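Local coordinates for RagB/SusD domain protein (Flavobacterium johnsoniae, PDB 5J90), which binds chitin as a SusD homolog, probably at the cell surface as part of a chitin-utilization system, at residues S259-M267 / K309-I318. Sequence-based numbering, arbitrary orientation.
Sequences SSSWLDIRM and KSDHQDFSGI
With CG anti to the backbone N (chi1 -179°) and the rest of its chain extended, K309 delivers NZ to two acceptors of the turn that follows helix 255-261. NZ donates to W262 O at 2.8 Å, nearly in line with the carbonyl, and meets D264 OD1 at 3.1 Å in a salt bridge, from 44° out of the carboxylate plane. D264 OD1 is also hydrogen-bonded to T68, and OD2 to Q50; a water joins OD1 to NZ. R266 folds its chain back at chi2 and chi3, which lays the guanidinium face against G317. Its NE donates almost straight to I265 O at 2.8 Å and NH2 to S259 OG, while NH1 makes weak bonds to Q313 O and F315 O at the type I turn H312-F315. G317 CA lies over the centre of the guanidinium, 3.3 Å above its plane, with L263 CA toward the rim of the opposite face. S259 OG also accepts from I318 N at 3.0 Å, and one water joins OG to S260 OG and I318 O. Beyond, M267 N donates to S316 O at 2.9 Å, and M267 CB and SD rest on S316 CB. I318 CG1 packs against I265 CG2, and L263 CD1 against the amide end of Q313. The K309, I318 and M267 bonds, with R266 packed between, thus join the helix 255-261 exit and short strand 266-267 to the long loop before strand 326-328 of the SusD-like fold.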
loop_
_atom_site.group_PDB
_atom_site.type_symbol
_atom_site.label_atom_id
_atom_site.label_comp_id
_atom_site.label_asym_id
_atom_site.label_seq_id
_atom_site.Cartn_x
_atom_site.Cartn_y
_atom_site.Cartn_z
ATOM N N SER A 259 30.273 4.052 -19.955
ATOM C CA SER A 259 31.298 4.487 -19.012
ATOM C C SER A 259 32.607 4.923 -19.696
ATOM O O SER A 259 32.940 6.106 -19.703
ATOM C CB SER A 259 31.578 3.392 -17.979
ATOM O OG SER A 259 32.554 3.825 -17.052
ATOM N N SER A 260 33.335 3.968 -20.265
ATOM C CA SER A 260 34.684 4.236 -20.766
ATOM C C SER A 260 34.735 5.176 -21.966
ATOM O O SER A 260 35.653 5.996 -22.064
ATOM C CB SER A 260 35.405 2.931 -21.099
ATOM O OG SER A 260 35.654 2.184 -19.920
ATOM N N SER A 261 33.781 5.061 -22.882
ATOM C CA SER A 261 33.809 5.888 -24.090
ATOM C C SER A 261 33.138 7.242 -23.905
ATOM O O SER A 261 33.676 8.274 -24.318
ATOM C CB SER A 261 33.170 5.155 -25.266
ATOM O OG SER A 261 33.813 3.916 -25.497
ATOM N N TRP A 262 31.954 7.249 -23.295
ATOM C CA TRP A 262 31.155 8.470 -23.220
ATOM C C TRP A 262 31.338 9.231 -21.916
ATOM O O TRP A 262 30.957 10.402 -21.824
ATOM C CB TRP A 262 29.669 8.155 -23.384
ATOM C CG TRP A 262 29.310 7.447 -24.639
ATOM C CD1 TRP A 262 30.101 7.249 -25.738
ATOM C CD2 TRP A 262 28.057 6.826 -24.932
ATOM N NE1 TRP A 262 29.412 6.551 -26.695
ATOM C CE2 TRP A 262 28.156 6.265 -26.221
ATOM C CE3 TRP A 262 26.862 6.675 -24.221
ATOM C CZ2 TRP A 262 27.103 5.581 -26.821
ATOM C CZ3 TRP A 262 25.817 5.995 -24.820
ATOM C CH2 TRP A 262 25.944 5.456 -26.105
ATOM N N LEU A 263 31.890 8.564 -20.906
ATOM C CA LEU A 263 32.026 9.136 -19.566
ATOM C C LEU A 263 30.683 9.625 -19.011
ATOM O O LEU A 263 30.627 10.611 -18.275
ATOM C CB LEU A 263 33.040 10.285 -19.566
ATOM C CG LEU A 263 34.431 9.987 -20.138
ATOM C CD1 LEU A 263 35.305 11.237 -20.046
ATOM C CD2 LEU A 263 35.098 8.813 -19.435
ATOM N N ASP A 264 29.606 8.922 -19.359
ATOM C CA ASP A 264 28.263 9.332 -18.950
ATOM C C ASP A 264 27.785 8.631 -17.678
ATOM O O ASP A 264 26.703 8.930 -17.162
ATOM C CB ASP A 264 27.260 9.070 -20.067
ATOM C CG ASP A 264 27.059 10.265 -20.975
ATOM O OD1 ASP A 264 27.523 11.384 -20.637
ATOM O OD2 ASP A 264 26.412 10.072 -22.024
ATOM N N ILE A 265 28.574 7.689 -17.183
ATOM C CA ILE A 265 28.244 7.019 -15.923
ATOM C C ILE A 265 29.537 6.702 -15.177
ATOM O O ILE A 265 30.574 6.390 -15.799
ATOM C CB ILE A 265 27.346 5.757 -16.138
ATOM C CG1 ILE A 265 26.597 5.372 -14.848
ATOM C CG2 ILE A 265 28.140 4.574 -16.676
ATOM C CD1 ILE A 265 25.470 6.331 -14.503
ATOM N N ARG A 266 29.475 6.815 -13.853
ATOM C CA ARG A 266 30.633 6.641 -12.982
ATOM C C ARG A 266 30.252 5.827 -11.746
ATOM O O ARG A 266 29.065 5.588 -11.480
ATOM C CB ARG A 266 31.153 8.005 -12.504
ATOM C CG ARG A 266 31.544 9.020 -13.590
ATOM C CD ARG A 266 32.949 8.797 -14.154
ATOM N NE ARG A 266 32.960 7.761 -15.174
ATOM C CZ ARG A 266 34.011 7.445 -15.928
ATOM N NH1 ARG A 266 35.161 8.102 -15.790
ATOM N NH2 ARG A 266 33.909 6.481 -16.826
ATOM N N MET A 267 31.257 5.398 -10.989
ATOM C CA MET A 267 31.049 4.895 -9.638
ATOM C C MET A 267 30.178 5.874 -8.846
ATOM O O MET A 267 30.304 7.092 -9.000
ATOM C CB MET A 267 32.406 4.758 -8.952
ATOM C CG MET A 267 32.364 4.175 -7.550
ATOM S SD MET A 267 34.025 4.242 -6.839
ATOM C CE MET A 267 33.838 3.119 -5.457
ATOM N N LYS A 309 30.090 18.972 -16.821
ATOM C CA LYS A 309 30.390 17.540 -16.831
ATOM C C LYS A 309 31.824 17.252 -16.398
ATOM O O LYS A 309 32.106 16.230 -15.770
ATOM C CB LYS A 309 30.152 16.963 -18.223
ATOM C CG LYS A 309 30.421 15.469 -18.329
ATOM C CD LYS A 309 30.116 14.959 -19.722
ATOM C CE LYS A 309 30.487 13.494 -19.851
ATOM N NZ LYS A 309 30.151 12.978 -21.200
ATOM N N SER A 310 32.739 18.155 -16.737
ATOM C CA SER A 310 34.145 17.937 -16.422
ATOM C C SER A 310 34.410 17.928 -14.916
ATOM O O SER A 310 35.437 17.437 -14.468
ATOM C CB SER A 310 35.020 18.990 -17.113
ATOM O OG SER A 310 34.710 20.282 -16.636
ATOM N N ASP A 311 33.469 18.453 -14.133
ATOM C CA ASP A 311 33.628 18.478 -12.684
ATOM C C ASP A 311 33.662 17.076 -12.077
ATOM O O ASP A 311 34.273 16.866 -11.032
ATOM C CB ASP A 311 32.511 19.294 -12.022
ATOM C CG ASP A 311 32.597 20.776 -12.335
ATOM O OD1 ASP A 311 33.691 21.248 -12.714
ATOM O OD2 ASP A 311 31.566 21.468 -12.193
ATOM N N HIS A 312 32.999 16.120 -12.724
ATOM C CA HIS A 312 32.938 14.760 -12.183
ATOM C C HIS A 312 33.272 13.648 -13.176
ATOM O O HIS A 312 33.345 12.480 -12.784
ATOM C CB HIS A 312 31.562 14.489 -11.555
ATOM C CG HIS A 312 31.240 15.385 -10.401
ATOM N ND1 HIS A 312 30.523 16.555 -10.543
ATOM C CD2 HIS A 312 31.566 15.303 -9.090
ATOM C CE1 HIS A 312 30.405 17.142 -9.366
ATOM N NE2 HIS A 312 31.031 16.403 -8.467
ATOM N N GLN A 313 33.486 13.988 -14.446
ATOM C CA GLN A 313 33.676 12.946 -15.457
ATOM C C GLN A 313 34.934 12.115 -15.232
ATOM O O GLN A 313 35.039 10.998 -15.739
ATOM C CB GLN A 313 33.697 13.533 -16.865
ATOM C CG GLN A 313 35.002 14.229 -17.212
ATOM C CD GLN A 313 34.911 14.989 -18.512
ATOM O OE1 GLN A 313 33.845 15.079 -19.117
ATOM N NE2 GLN A 313 36.035 15.548 -18.952
ATOM N N ASP A 314 35.894 12.669 -14.497
ATOM C CA ASP A 314 37.148 11.975 -14.246
ATOM C C ASP A 314 37.204 11.294 -12.882
ATOM O O ASP A 314 38.265 10.861 -12.434
ATOM C CB ASP A 314 38.349 12.909 -14.466
ATOM C CG ASP A 314 38.594 13.197 -15.937
ATOM O OD1 ASP A 314 38.241 12.347 -16.785
ATOM O OD2 ASP A 314 39.148 14.277 -16.248
ATOM N N PHE A 315 36.044 11.167 -12.235
ATOM C CA PHE A 315 35.916 10.266 -11.087
ATOM C C PHE A 315 36.000 8.809 -11.582
ATOM O O PHE A 315 36.172 8.568 -12.782
ATOM C CB PHE A 315 34.588 10.526 -10.356
ATOM C CG PHE A 315 34.621 11.714 -9.413
ATOM C CD1 PHE A 315 35.079 12.955 -9.840
ATOM C CD2 PHE A 315 34.177 11.588 -8.105
ATOM C CE1 PHE A 315 35.103 14.037 -8.976
ATOM C CE2 PHE A 315 34.201 12.669 -7.233
ATOM C CZ PHE A 315 34.661 13.899 -7.675
ATOM N N SER A 316 35.869 7.834 -10.686
ATOM C CA SER A 316 36.053 6.433 -11.073
ATOM C C SER A 316 35.044 5.923 -12.100
ATOM O O SER A 316 33.838 6.145 -11.970
ATOM C CB SER A 316 36.030 5.511 -9.850
ATOM O OG SER A 316 37.232 5.600 -9.098
ATOM N N GLY A 317 35.536 5.224 -13.116
ATOM C CA GLY A 317 34.665 4.607 -14.096
ATOM C C GLY A 317 34.204 3.228 -13.650
ATOM O O GLY A 317 34.694 2.681 -12.661
ATOM N N ILE A 318 33.248 2.668 -14.387
ATOM C CA ILE A 318 32.815 1.297 -14.151
ATOM C C ILE A 318 33.921 0.381 -14.664
ATOM O O ILE A 318 34.510 0.633 -15.720
ATOM C CB ILE A 318 31.472 0.993 -14.849
ATOM C CG1 ILE A 318 30.445 2.102 -14.561
ATOM C CG2 ILE A 318 30.956 -0.377 -14.422
ATOM C CD1 ILE A 318 30.231 2.395 -13.080
HETATM O O HOH W 1 34.976 2.853 -17.255
HETATM O O HOH W 2 34.368 -0.107 -18.678
HETATM O O HOH W 3 27.423 13.510 -22.396
HETATM O O HOH W 4 37.984 9.503 -16.850
#